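Side-chain contacts in N5-carboxyaminoimidazole ribonucleotide synthetase (Bacillus anthracis, PDB 3QFF), which probably catalyses the ATP- and bicarbonate-dependent carboxylation of aminoimidazole ribonucleotide to its N5-carboxy form in purine biosynthesis, and is captured here with bound ADP: residues Ile242-Val247 / Gly268-Asn273; Thr115-Ile120 / Leu125-Tyr130; Phe212-Asn217 / Glu236-Ala241; Val201-Ser204 / Glu208-Val211; Ser108-Arg113 / Leu275-His280. All coordinates share one frame; numbering follows the deposited sequence.

Contact 1 of 5, residues Ile242-Val247 / Gly268-Asn273. With ADP (adenosine-5'-diphosphate), chain C.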
# COMPACT_ATOMS: atom_id res chain seq x y z
N ILE A 242 1.92 24.38 -9.48
CA ILE A 242 3.03 23.74 -8.75
C ILE A 242 3.95 24.77 -8.11
O ILE A 242 4.33 24.63 -6.94
CB ILE A 242 3.82 22.76 -9.64
CG1 ILE A 242 2.98 21.51 -9.89
CG2 ILE A 242 5.12 22.34 -8.98
CD1 ILE A 242 3.30 20.84 -11.17
N ALA A 243 4.30 25.82 -8.86
CA ALA A 243 5.12 26.90 -8.31
C ALA A 243 4.45 27.56 -7.11
O ALA A 243 5.09 27.81 -6.09
CB ALA A 243 5.44 27.95 -9.40
N TYR A 244 3.15 27.82 -7.22
CA TYR A 244 2.38 28.47 -6.14
C TYR A 244 2.42 27.63 -4.87
O TYR A 244 2.65 28.16 -3.76
CB TYR A 244 0.93 28.70 -6.58
CG TYR A 244 0.70 29.87 -7.51
CD1 TYR A 244 -0.60 30.36 -7.73
CD2 TYR A 244 1.76 30.51 -8.17
CE1 TYR A 244 -0.83 31.44 -8.58
CE2 TYR A 244 1.54 31.61 -9.02
CZ TYR A 244 0.24 32.06 -9.21
OH TYR A 244 0.00 33.14 -10.05
N ALA A 245 2.22 26.32 -5.03
CA ALA A 245 2.25 25.38 -3.91
C ALA A 245 3.61 25.36 -3.21
O ALA A 245 3.68 25.38 -1.98
CB ALA A 245 1.86 23.97 -4.38
N LYS A 246 4.69 25.33 -3.99
CA LYS A 246 6.05 25.36 -3.44
C LYS A 246 6.33 26.63 -2.65
O LYS A 246 6.92 26.57 -1.56
CB LYS A 246 7.10 25.15 -4.54
CG LYS A 246 6.94 23.81 -5.26
CD LYS A 246 8.25 23.23 -5.81
CE LYS A 246 8.52 23.61 -7.24
NZ LYS A 246 9.43 22.60 -7.89
N VAL A 247 5.91 27.78 -3.17
CA VAL A 247 6.08 29.04 -2.43
C VAL A 247 5.31 29.01 -1.11
O VAL A 247 5.84 29.39 -0.06
CB VAL A 247 5.73 30.30 -3.29
CG1 VAL A 247 5.63 31.55 -2.43
CG2 VAL A 247 6.79 30.49 -4.35
N GLY A 268 -5.96 31.43 -17.91
CA GLY A 268 -4.75 30.91 -17.29
C GLY A 268 -4.42 31.55 -15.95
O GLY A 268 -3.27 31.50 -15.52
N GLU A 269 -5.40 32.14 -15.28
CA GLU A 269 -5.17 32.65 -13.91
C GLU A 269 -5.36 31.54 -12.90
O GLU A 269 -6.22 30.67 -13.07
CB GLU A 269 -6.13 33.77 -13.55
CG GLU A 269 -5.89 35.08 -14.28
CD GLU A 269 -7.07 36.03 -14.14
OE1 GLU A 269 -6.85 37.20 -13.77
OE2 GLU A 269 -8.22 35.60 -14.39
N ILE A 270 -4.56 31.58 -11.83
CA ILE A 270 -4.79 30.73 -10.68
C ILE A 270 -5.15 31.60 -9.47
O ILE A 270 -4.48 32.60 -9.20
CB ILE A 270 -3.56 29.83 -10.34
CG1 ILE A 270 -3.21 28.87 -11.49
CG2 ILE A 270 -3.78 29.06 -9.02
CD1 ILE A 270 -4.05 27.61 -11.54
N TYR A 271 -6.22 31.22 -8.78
CA TYR A 271 -6.51 31.77 -7.46
C TYR A 271 -6.54 30.66 -6.42
O TYR A 271 -7.12 29.60 -6.67
CB TYR A 271 -7.83 32.55 -7.48
CG TYR A 271 -7.78 33.73 -8.44
CD1 TYR A 271 -8.28 33.62 -9.75
CD2 TYR A 271 -7.19 34.94 -8.07
CE1 TYR A 271 -8.21 34.70 -10.65
CE2 TYR A 271 -7.11 36.02 -8.95
CZ TYR A 271 -7.63 35.89 -10.24
OH TYR A 271 -7.54 36.97 -11.11
N ILE A 272 -5.91 30.91 -5.27
CA ILE A 272 -5.91 29.93 -4.18
C ILE A 272 -7.23 30.02 -3.41
O ILE A 272 -7.61 31.09 -2.95
CB ILE A 272 -4.74 30.15 -3.17
CG1 ILE A 272 -3.40 30.43 -3.89
CG2 ILE A 272 -4.64 28.96 -2.22
CD1 ILE A 272 -2.85 29.28 -4.74
N ASN A 273 -7.91 28.89 -3.27
CA ASN A 273 -9.21 28.83 -2.60
C ASN A 273 -9.07 28.52 -1.11
O ASN A 273 -9.47 29.32 -0.26
CB ASN A 273 -10.11 27.78 -3.28
CG ASN A 273 -11.47 27.60 -2.59
OD1 ASN A 273 -12.18 28.56 -2.31
ND2 ASN A 273 -11.85 26.34 -2.37
PB ADP C . -15.85 24.32 1.41
O1B ADP C . -17.22 23.98 1.96
O2B ADP C . -14.87 24.72 2.49
O3B ADP C . -15.33 23.30 0.43
PA ADP C . -15.21 26.29 -0.64
O1A ADP C . -14.22 25.26 -1.15
O2A ADP C . -14.72 27.67 -0.24
O3A ADP C . -16.10 25.69 0.57
O5' ADP C . -16.30 26.53 -1.79
C5' ADP C . -17.18 25.47 -2.17
C4' ADP C . -17.44 25.55 -3.66
O4' ADP C . -18.02 26.82 -3.98
C3' ADP C . -16.16 25.44 -4.48
O3' ADP C . -15.94 24.10 -4.92
C2' ADP C . -16.37 26.40 -5.63
O2' ADP C . -16.87 25.68 -6.77
C1' ADP C . -17.43 27.38 -5.16
N9 ADP C . -16.81 28.69 -4.85
C8 ADP C . -16.33 29.08 -3.64
N7 ADP C . -15.83 30.34 -3.70
C5 ADP C . -15.98 30.79 -4.96
C6 ADP C . -15.67 32.04 -5.69
N6 ADP C . -15.08 33.09 -5.07
N1 ADP C . -16.00 32.09 -7.01
C2 ADP C . -16.58 31.05 -7.64
N3 ADP C . -16.90 29.89 -7.03
C4 ADP C . -16.63 29.70 -5.71
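Tyr-244 brings the CD1 and CE1 corner of its ring against Ile-270 and Ile-272, and the close packing of this contact lies there. Tyr-244 CE1 comes to 3.6 Å from Ile-270 CB, while its CD1 lies 3.7 Å from Ile-270 CG2 and 3.9 Å from Ile-272 CD1. The branches meet the ring obliquely; Ile-270 O sits at its edge, in plane. With CG anti to the carbonyl carbon (chi1 -78°), the ring projects from the helix onto the strand. The surface is that between helix 235-251 and strand 270-276, an outermost strand of the large antiparallel sheet of the ATP-grasp fold, and Met-262 of the next strand also packs on both isoleucines. On the helix the neighbouring Lys-246 and Val-247 are solvent-exposed. Across the strand, Tyr-271 points away from the helix, its OH bonded to Glu-269 OE1 at 2.8 Å from above the carboxylate plane. Farther along, Asn-273 belongs to the nucleotide pocket: ND2 donates to O1A of the ADP alpha-phosphate at 2.9 Å and 162°.

Contact 2 of 5, residues Thr115-Ile120 / Leu125-Tyr130; sequences TEKNAI and LPVATY
The ring of Tyr-130 carries the aliphatic chain of Lys-117 over one face and the amide oxygen of Asn-118 at its edge. Lys-117 CB makes a CH-pi contact, 3.9 Å from the centroid of the Tyr-130 ring and 19° off its normal, displaced toward the hydroxyl end. The lysine chain and the tyrosine run antiparallel alongside each other, which brings Lys-117 CD over the root of the ring, 3.8 Å from Tyr-130 CG. Asn-118 OD1 lies in the ring plane, 2.7 Å from Tyr-130 OH, with the amide turned 49° against the ring; Glu-121 OE1 is a second acceptor near the same hydroxyl. Beyond the ring, Lys-117 bends at its last torsion (chi4 54°) and its NZ forms a salt bridge with Glu-188, a residue that also bonds ADP. On the apolar half Ile-120 CG2 is pressed tightly on Val-127 CG1 at 3.4 Å, and meets Leu-125 CB at an ordinary 3.8 Å. A backbone bond from Leu-125 N to Ile-120 O, 3.2 Å long, ties the returning chain to the helix. Helix 113-122 and the loop leading to strand 130-133 thus lie between strand 185-189, beside Tyr-130, and strand 270-276 with helix 235-251, beside Ile-120 and Leu-125.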
# COMPACT_ATOMS: atom_id res chain seq x y z
N THR A 115 -8.21 34.57 8.22
CA THR A 115 -6.79 34.40 8.56
C THR A 115 -6.04 33.69 7.42
O THR A 115 -4.91 34.07 7.07
CB THR A 115 -6.62 33.62 9.89
OG1 THR A 115 -7.45 34.24 10.87
CG2 THR A 115 -5.20 33.67 10.38
N GLU A 116 -6.70 32.69 6.84
CA GLU A 116 -6.13 31.87 5.78
C GLU A 116 -5.80 32.71 4.55
O GLU A 116 -4.68 32.65 4.06
CB GLU A 116 -7.09 30.72 5.43
CG GLU A 116 -6.63 29.74 4.36
CD GLU A 116 -7.61 28.59 4.17
OE1 GLU A 116 -8.82 28.86 3.94
OE2 GLU A 116 -7.20 27.42 4.29
N LYS A 117 -6.77 33.48 4.06
CA LYS A 117 -6.54 34.37 2.91
C LYS A 117 -5.45 35.42 3.15
O LYS A 117 -4.61 35.66 2.26
CB LYS A 117 -7.86 34.98 2.42
CG LYS A 117 -8.61 33.99 1.54
CD LYS A 117 -9.87 34.57 0.94
CE LYS A 117 -10.22 33.87 -0.37
NZ LYS A 117 -10.29 32.38 -0.22
N ASN A 118 -5.43 36.00 4.36
CA ASN A 118 -4.38 36.94 4.74
C ASN A 118 -3.00 36.31 4.66
O ASN A 118 -2.06 36.93 4.18
CB ASN A 118 -4.57 37.47 6.17
CG ASN A 118 -5.72 38.44 6.30
OD1 ASN A 118 -6.17 39.05 5.33
ND2 ASN A 118 -6.18 38.61 7.52
N ALA A 119 -2.90 35.08 5.18
CA ALA A 119 -1.64 34.36 5.19
C ALA A 119 -1.19 34.10 3.76
O ALA A 119 -0.02 34.29 3.44
CB ALA A 119 -1.75 33.06 5.98
N ILE A 120 -2.13 33.68 2.91
CA ILE A 120 -1.81 33.42 1.49
C ILE A 120 -1.28 34.69 0.80
O ILE A 120 -0.24 34.67 0.16
CB ILE A 120 -3.02 32.83 0.72
CG1 ILE A 120 -3.34 31.42 1.23
CG2 ILE A 120 -2.75 32.78 -0.79
CD1 ILE A 120 -4.71 30.87 0.77
N LEU A 125 0.84 35.34 -2.82
CA LEU A 125 0.04 34.56 -3.78
C LEU A 125 -1.38 35.11 -3.96
O LEU A 125 -1.94 35.71 -3.04
CB LEU A 125 0.01 33.08 -3.36
CG LEU A 125 1.44 32.50 -3.38
CD1 LEU A 125 1.51 31.25 -2.57
CD2 LEU A 125 1.93 32.26 -4.80
N PRO A 126 -1.97 34.91 -5.16
CA PRO A 126 -3.28 35.52 -5.45
C PRO A 126 -4.48 34.76 -4.87
O PRO A 126 -4.51 33.52 -4.86
CB PRO A 126 -3.34 35.51 -6.98
CG PRO A 126 -2.41 34.43 -7.41
CD PRO A 126 -1.34 34.31 -6.36
N VAL A 127 -5.45 35.52 -4.38
CA VAL A 127 -6.74 34.99 -3.93
C VAL A 127 -7.83 35.88 -4.52
O VAL A 127 -7.56 37.03 -4.91
CB VAL A 127 -6.85 34.94 -2.38
CG1 VAL A 127 -5.78 34.02 -1.79
CG2 VAL A 127 -6.73 36.34 -1.78
N ALA A 128 -9.05 35.37 -4.59
CA ALA A 128 -10.20 36.20 -4.98
C ALA A 128 -10.32 37.34 -3.98
O ALA A 128 -10.03 37.17 -2.78
CB ALA A 128 -11.46 35.39 -4.98
N THR A 129 -10.74 38.49 -4.47
CA THR A 129 -10.87 39.67 -3.64
C THR A 129 -11.97 39.40 -2.60
O THR A 129 -12.97 38.73 -2.89
CB THR A 129 -11.07 40.93 -4.50
OG1 THR A 129 -11.92 40.63 -5.59
CG2 THR A 129 -9.75 41.37 -5.10
N TYR A 130 -11.73 39.83 -1.37
CA TYR A 130 -12.56 39.39 -0.25
C TYR A 130 -12.66 40.48 0.81
O TYR A 130 -11.78 41.35 0.90
CB TYR A 130 -12.00 38.09 0.36
CG TYR A 130 -10.62 38.26 0.98
CD1 TYR A 130 -9.47 38.30 0.19
CD2 TYR A 130 -10.46 38.40 2.37
CE1 TYR A 130 -8.20 38.47 0.75
CE2 TYR A 130 -9.19 38.57 2.93
CZ TYR A 130 -8.07 38.60 2.12
OH TYR A 130 -6.82 38.78 2.68

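Contact 3 of 5, residues Phe212-Asn217 / Glu236-Ala241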
# COMPACT_ATOMS: atom_id res chain seq x y z
N PHE A 212 3.30 16.76 -5.54
CA PHE A 212 2.56 15.82 -6.37
C PHE A 212 2.01 16.52 -7.62
O PHE A 212 1.96 17.75 -7.66
CB PHE A 212 1.42 15.19 -5.57
CG PHE A 212 1.88 14.09 -4.68
CD1 PHE A 212 2.06 14.33 -3.31
CD2 PHE A 212 2.14 12.83 -5.19
CE1 PHE A 212 2.47 13.29 -2.46
CE2 PHE A 212 2.56 11.79 -4.35
CZ PHE A 212 2.72 12.02 -2.98
N PRO A 213 1.62 15.73 -8.63
CA PRO A 213 1.10 16.35 -9.87
C PRO A 213 -0.22 17.06 -9.62
O PRO A 213 -0.96 16.70 -8.69
CB PRO A 213 0.88 15.16 -10.83
CG PRO A 213 1.57 13.98 -10.20
CD PRO A 213 1.70 14.26 -8.72
N VAL A 214 -0.53 18.05 -10.46
CA VAL A 214 -1.80 18.76 -10.38
C VAL A 214 -2.99 17.84 -10.68
O VAL A 214 -3.03 17.16 -11.70
CB VAL A 214 -1.85 19.98 -11.34
CG1 VAL A 214 -3.13 20.78 -11.08
CG2 VAL A 214 -0.60 20.88 -11.20
N ALA A 215 -3.98 17.85 -9.78
CA ALA A 215 -5.21 17.09 -9.99
C ALA A 215 -6.35 18.05 -10.31
O ALA A 215 -6.47 19.10 -9.69
CB ALA A 215 -5.56 16.30 -8.74
N GLU A 216 -7.17 17.68 -11.29
CA GLU A 216 -8.41 18.40 -11.59
C GLU A 216 -9.53 17.79 -10.75
O GLU A 216 -9.77 16.57 -10.82
CB GLU A 216 -8.72 18.34 -13.09
CG GLU A 216 -10.18 18.61 -13.47
CD GLU A 216 -10.47 18.35 -14.96
OE1 GLU A 216 -9.55 17.90 -15.68
OE2 GLU A 216 -11.61 18.58 -15.41
N ASN A 217 -10.22 18.62 -9.97
CA ASN A 217 -11.24 18.15 -9.05
C ASN A 217 -12.65 18.53 -9.43
O ASN A 217 -12.93 19.70 -9.72
CB ASN A 217 -10.94 18.65 -7.64
CG ASN A 217 -9.61 18.19 -7.15
OD1 ASN A 217 -9.22 17.05 -7.38
ND2 ASN A 217 -8.87 19.08 -6.50
N GLU A 236 1.27 25.39 -18.90
CA GLU A 236 1.54 26.67 -18.25
C GLU A 236 0.79 26.82 -16.93
O GLU A 236 1.37 27.29 -15.95
CB GLU A 236 1.22 27.84 -19.19
CG GLU A 236 2.29 28.10 -20.28
CD GLU A 236 2.52 26.92 -21.23
OE1 GLU A 236 3.70 26.54 -21.41
OE2 GLU A 236 1.53 26.37 -21.78
N LEU A 237 -0.49 26.44 -16.93
CA LEU A 237 -1.30 26.39 -15.72
C LEU A 237 -0.73 25.40 -14.69
O LEU A 237 -0.73 25.68 -13.48
CB LEU A 237 -2.76 26.03 -16.04
CG LEU A 237 -3.75 27.15 -16.35
CD1 LEU A 237 -5.06 26.59 -16.85
CD2 LEU A 237 -4.01 28.02 -15.13
N SER A 238 -0.28 24.24 -15.16
CA SER A 238 0.28 23.20 -14.30
C SER A 238 1.52 23.70 -13.57
O SER A 238 1.62 23.57 -12.35
CB SER A 238 0.65 21.96 -15.11
OG SER A 238 -0.51 21.30 -15.55
N GLN A 239 2.45 24.25 -14.34
CA GLN A 239 3.70 24.77 -13.78
C GLN A 239 3.45 25.88 -12.77
O GLN A 239 4.14 25.97 -11.77
CB GLN A 239 4.63 25.26 -14.89
CG GLN A 239 5.28 24.15 -15.69
CD GLN A 239 6.08 24.67 -16.89
OE1 GLN A 239 6.17 25.88 -17.13
NE2 GLN A 239 6.66 23.75 -17.65
N LYS A 240 2.45 26.72 -13.05
CA LYS A 240 2.02 27.79 -12.16
C LYS A 240 1.42 27.26 -10.84
O LYS A 240 1.80 27.73 -9.76
CB LYS A 240 0.98 28.64 -12.89
CG LYS A 240 0.73 30.00 -12.31
CD LYS A 240 -0.35 30.70 -13.14
CE LYS A 240 -0.04 32.18 -13.33
NZ LYS A 240 -1.16 32.85 -14.03
N ALA A 241 0.50 26.30 -10.93
CA ALA A 241 -0.10 25.71 -9.75
C ALA A 241 0.98 25.09 -8.86
O ALA A 241 0.96 25.28 -7.64
CB ALA A 241 -1.17 24.67 -10.13
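Helix-on-sheet packing within the ATP-grasp fold brings Val-214 against Ser-238 and Ala-241, where helix 235-251 lies over the large antiparallel sheet that includes strand 209-220. A single methyl does most of the work. Val-214 CG2 stands between the two helix residues, which are three positions apart and so present themselves on the same flank: it is 4.2 Å from Ser-238 CB and 4.0 Å from Ala-241 CB. Its direction follows from the valine torsion, chi1 -173°, which sets CG1 anti to the backbone N and CG2 anti to the carbonyl carbon. The small side chains of serine and alanine let the branch come close to the helix backbone. Val-197 and Val-199 of strand 195-203 pack on Val-214 as well, so this apolar layer extends to the next strand. Ser-238 OG makes a weak hydrogen bond to Thr-234 O, one turn back in the chain. No hydrogen bond joins the two segments; the closest approach across them is to a helix carbonyl, with Val-214 CG2 3.7 Å from Ser-238 O.

Contact 4 of 5, residues Val201-Ser204 / Glu208-Val211; sequences VIRS and ETKV
Ile-202 and Lys-210 form the hydrogen-bonded pair near the turn of a beta hairpin made by strands 195-203 and 209-220 of the ATP-grasp fold, whose segments 201-203 and 209-211 run antiparallel at 169°. Backbone bonds come first: Ile-202 N to Lys-210 O and Lys-210 N to Ile-202 O are both 2.8 Å, and Ser-204 N reaches Glu-208 O toward the turn. CA-H...O contacts fill the spaces between them, the shorter ones from Thr-209 CA to Ile-202 O and Arg-203 CA to Glu-208 O.

Among side chains, Val-201, Arg-203, Thr-209 and Val-211 share one face. There Val-201 CG2 sits 3.8 Å from Thr-209 CG2 and 4.1 Å from Val-211 CG2, the valine meeting both neighbours through one methyl. Arg-203 runs extended past Thr-209, its CG 3.6 Å from Thr-209 OG1, and carries its guanidinium to Leu-254 O. Ile-202 and Lys-210 point to the other face, toward helix 294-303.

Polar links close the turn end. Ser-204 OG, held between the backbone N and the carbonyl carbon (chi1 82°), receives a weak bond from Glu-208 N. Glu-208 OE2 accepts from Leu-307 N and from a water, 2.7 Å away, which in turn accepts a bond from Ser-204 OG at 2.8 Å.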
# COMPACT_ATOMS: atom_id res chain seq x y z
N VAL A 201 1.50 19.19 -1.53
CA VAL A 201 2.93 19.40 -1.31
C VAL A 201 3.37 18.80 0.04
O VAL A 201 2.62 18.83 1.04
CB VAL A 201 3.35 20.91 -1.49
CG1 VAL A 201 2.44 21.84 -0.71
CG2 VAL A 201 4.82 21.13 -1.13
N ILE A 202 4.57 18.24 0.05
CA ILE A 202 5.11 17.59 1.24
C ILE A 202 6.41 18.27 1.61
O ILE A 202 7.26 18.48 0.75
CB ILE A 202 5.47 16.11 0.97
CG1 ILE A 202 4.34 15.37 0.25
CG2 ILE A 202 5.93 15.40 2.29
CD1 ILE A 202 3.02 15.27 1.04
N ARG A 203 6.58 18.59 2.89
CA ARG A 203 7.84 19.16 3.37
C ARG A 203 8.24 18.47 4.66
O ARG A 203 7.47 18.44 5.62
CB ARG A 203 7.73 20.68 3.58
CG ARG A 203 9.07 21.34 3.88
CD ARG A 203 9.04 22.87 3.70
NE ARG A 203 10.28 23.49 4.17
CZ ARG A 203 10.56 23.79 5.44
NH1 ARG A 203 9.70 23.54 6.40
NH2 ARG A 203 11.73 24.36 5.75
N SER A 204 9.43 17.90 4.68
CA SER A 204 9.89 17.15 5.85
C SER A 204 10.40 18.06 6.96
O SER A 204 10.63 19.25 6.75
CB SER A 204 10.96 16.11 5.47
OG SER A 204 12.25 16.71 5.36
N GLU A 208 13.29 19.03 3.29
CA GLU A 208 13.13 18.42 1.96
C GLU A 208 11.69 18.59 1.48
O GLU A 208 10.76 18.41 2.26
CB GLU A 208 13.50 16.93 1.97
CG GLU A 208 13.60 16.34 0.58
CD GLU A 208 13.81 14.84 0.59
OE1 GLU A 208 14.00 14.28 -0.50
OE2 GLU A 208 13.76 14.22 1.69
N THR A 209 11.50 18.96 0.21
CA THR A 209 10.16 19.21 -0.34
C THR A 209 9.89 18.30 -1.53
O THR A 209 10.79 17.99 -2.31
CB THR A 209 9.97 20.72 -0.72
OG1 THR A 209 10.15 21.52 0.45
CG2 THR A 209 8.57 20.99 -1.24
N LYS A 210 8.64 17.85 -1.65
CA LYS A 210 8.19 17.15 -2.85
C LYS A 210 6.81 17.66 -3.17
O LYS A 210 6.04 17.98 -2.26
CB LYS A 210 8.13 15.63 -2.64
CG LYS A 210 9.46 14.91 -2.43
CD LYS A 210 10.29 14.76 -3.71
CE LYS A 210 11.67 14.27 -3.32
NZ LYS A 210 12.61 14.26 -4.44
N VAL A 211 6.49 17.72 -4.46
CA VAL A 211 5.17 18.15 -4.90
C VAL A 211 4.56 17.05 -5.78
O VAL A 211 5.25 16.45 -6.63
CB VAL A 211 5.23 19.49 -5.67
CG1 VAL A 211 3.83 20.08 -5.85
CG2 VAL A 211 6.11 20.48 -4.93
O HOH W 1 13.31 14.29 4.33

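Contact 5 of 5, residues Ser108-Arg113 / Leu275-His280. With ADP (adenosine-5'-diphosphate), chain C.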
# COMPACT_ATOMS: atom_id res chain seq x y z
N SER A 108 -3.50 26.65 12.91
CA SER A 108 -4.29 27.81 13.36
C SER A 108 -4.67 28.77 12.21
O SER A 108 -5.80 29.27 12.15
CB SER A 108 -3.60 28.56 14.50
OG SER A 108 -2.67 29.50 14.01
N LYS A 109 -3.73 29.01 11.30
CA LYS A 109 -3.99 29.85 10.13
C LYS A 109 -5.07 29.29 9.20
O LYS A 109 -5.91 30.04 8.68
CB LYS A 109 -2.69 30.09 9.35
CG LYS A 109 -1.62 30.88 10.11
CD LYS A 109 -0.29 30.82 9.34
CE LYS A 109 0.81 31.61 10.03
NZ LYS A 109 2.09 31.56 9.23
N THR A 110 -5.06 27.97 8.98
CA THR A 110 -5.98 27.33 8.02
C THR A 110 -7.38 27.11 8.60
O THR A 110 -8.29 26.71 7.90
CB THR A 110 -5.45 25.96 7.52
OG1 THR A 110 -5.34 25.06 8.63
CG2 THR A 110 -4.10 26.12 6.85
N GLN A 111 -7.54 27.38 9.89
CA GLN A 111 -8.81 27.13 10.56
C GLN A 111 -9.83 28.26 10.43
O GLN A 111 -11.01 28.09 10.75
CB GLN A 111 -8.56 26.76 12.03
CG GLN A 111 -8.21 25.29 12.18
CD GLN A 111 -9.41 24.40 11.96
OE1 GLN A 111 -10.26 24.25 12.85
NE2 GLN A 111 -9.50 23.81 10.77
N ASN A 112 -9.37 29.40 9.93
CA ASN A 112 -10.22 30.57 9.77
C ASN A 112 -10.01 31.12 8.36
O ASN A 112 -8.89 31.47 8.00
CB ASN A 112 -9.84 31.63 10.83
CG ASN A 112 -10.69 32.90 10.75
OD1 ASN A 112 -10.72 33.58 9.73
ND2 ASN A 112 -11.38 33.23 11.85
N ARG A 113 -11.10 31.18 7.58
CA ARG A 113 -11.03 31.58 6.16
C ARG A 113 -10.39 32.94 5.95
O ARG A 113 -9.66 33.16 4.98
CB ARG A 113 -12.42 31.59 5.51
CG ARG A 113 -13.09 30.23 5.41
CD ARG A 113 -14.28 30.31 4.44
NE ARG A 113 -15.07 29.08 4.49
CZ ARG A 113 -14.85 28.02 3.71
NH1 ARG A 113 -15.63 26.95 3.83
NH2 ARG A 113 -13.86 28.03 2.82
N LEU A 275 -6.69 25.87 2.04
CA LEU A 275 -5.57 25.01 2.41
C LEU A 275 -6.02 23.96 3.43
O LEU A 275 -6.87 24.24 4.26
CB LEU A 275 -4.45 25.84 3.02
CG LEU A 275 -3.93 27.04 2.23
CD1 LEU A 275 -2.90 27.83 3.04
CD2 LEU A 275 -3.35 26.59 0.89
N ALA A 276 -5.46 22.76 3.35
CA ALA A 276 -5.71 21.75 4.36
C ALA A 276 -4.36 21.17 4.78
O ALA A 276 -3.65 20.62 3.94
CB ALA A 276 -6.65 20.65 3.82
N PRO A 277 -3.98 21.34 6.06
CA PRO A 277 -2.66 20.90 6.46
C PRO A 277 -2.67 19.42 6.88
O PRO A 277 -2.32 19.09 8.00
CB PRO A 277 -2.35 21.80 7.66
CG PRO A 277 -3.69 22.09 8.25
CD PRO A 277 -4.69 22.03 7.15
N ARG A 278 -3.07 18.56 5.96
CA ARG A 278 -3.13 17.12 6.18
C ARG A 278 -3.29 16.47 4.83
O ARG A 278 -3.57 17.17 3.85
CB ARG A 278 -4.35 16.78 7.07
CG ARG A 278 -5.63 17.49 6.64
CD ARG A 278 -6.89 16.79 7.13
NE ARG A 278 -8.06 17.58 6.74
CZ ARG A 278 -8.62 17.56 5.53
NH1 ARG A 278 -8.16 16.76 4.57
NH2 ARG A 278 -9.66 18.35 5.29
N PRO A 279 -3.12 15.13 4.77
CA PRO A 279 -3.57 14.42 3.59
C PRO A 279 -5.04 14.75 3.33
O PRO A 279 -5.83 15.01 4.27
CB PRO A 279 -3.40 12.94 3.98
CG PRO A 279 -2.33 12.95 5.02
CD PRO A 279 -2.51 14.23 5.77
N HIS A 280 -5.39 14.76 2.06
CA HIS A 280 -6.63 15.33 1.61
C HIS A 280 -7.27 14.36 0.63
O HIS A 280 -6.58 13.56 -0.01
CB HIS A 280 -6.29 16.66 0.95
CG HIS A 280 -7.47 17.50 0.61
ND1 HIS A 280 -8.04 17.51 -0.65
CD2 HIS A 280 -8.18 18.39 1.34
CE1 HIS A 280 -9.05 18.36 -0.67
NE2 HIS A 280 -9.15 18.91 0.52
PB ADP C . -15.85 24.32 1.41
O1B ADP C . -17.22 23.98 1.96
O2B ADP C . -14.87 24.72 2.49
O3B ADP C . -15.33 23.30 0.43
PA ADP C . -15.21 26.29 -0.64
O1A ADP C . -14.22 25.26 -1.15
O2A ADP C . -14.72 27.67 -0.24
O3A ADP C . -16.10 25.69 0.57
O5' ADP C . -16.30 26.53 -1.79
C5' ADP C . -17.18 25.47 -2.17
C4' ADP C . -17.44 25.55 -3.66
O4' ADP C . -18.02 26.82 -3.98
C3' ADP C . -16.16 25.44 -4.48
O3' ADP C . -15.94 24.10 -4.92
C2' ADP C . -16.37 26.40 -5.63
O2' ADP C . -16.87 25.68 -6.77
C1' ADP C . -17.43 27.38 -5.16
N9 ADP C . -16.81 28.69 -4.85
C8 ADP C . -16.33 29.08 -3.64
N7 ADP C . -15.83 30.34 -3.70
C5 ADP C . -15.98 30.79 -4.96
C6 ADP C . -15.67 32.04 -5.69
N6 ADP C . -15.08 33.09 -5.07
N1 ADP C . -16.00 32.09 -7.01
C2 ADP C . -16.58 31.05 -7.64
N3 ADP C . -16.90 29.89 -7.03
C4 ADP C . -16.63 29.70 -5.71
O HOH W 2 -8.42 25.53 5.67
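Three residues before Arg-113 of the ADP pocket, Thr-110 packs against Leu-275 and Pro-277, joining the end of helix 105-110 to the end of strand 270-276. Thr-110 CG2 lies 3.9 Å from Leu-275 CB, the two side chains crossing at about a right angle, while Thr-110 OG1 meets Pro-277 CG and CD, both at 3.4 Å, in van der Waals packing. The hydroxyl's hydrogen bond is to Leu-107 O, one turn earlier; chi1 of 62° seats it between the backbone N and the carbonyl carbon. Pro-277 is the centre of an inverse gamma turn in which the chain leaves the strand, so the contact joins the preATP-grasp region to the ATP-grasp sheet at a bend. Just past the turn, the Arg-278 guanidinium lies over Ala-276 CB and donates through NH1 to Pro-279 O at 2.9 Å; Glu-84 forms a salt bridge with its NE. On the nucleotide side Arg-113 extends to the beta-phosphate: NH1 donates to ADP O2B at 2.7 Å and 166°, within the guanidinium plane, and NH2 forms a salt bridge with Glu-274.

In the fold
Contacts 1, 2, 3 and 5 are buried, whereas contact 4 is only partly so and lies toward a hairpin turn. Contacts 1 and 3 use the same helix, 235-251, on different strands of one sheet, make no hydrogen bonds across their segments and pack mainly through carbon; contact 4 belongs to that sheet too and relies on backbone bonds. Contact 2 mixes a ring face, methyl packing and a hydroxyl, and adjoins contact 1 through the bond from Ile-272 N to Pro-126 O. Contacts 1 and 5 share strand 270-276 and each supplies a hydrogen-bond donor to an ADP phosphate, an amide and a guanidinium respectively. Glu-116 OE2, accepting from Leu-275 N, joins contact 2 to contact 5.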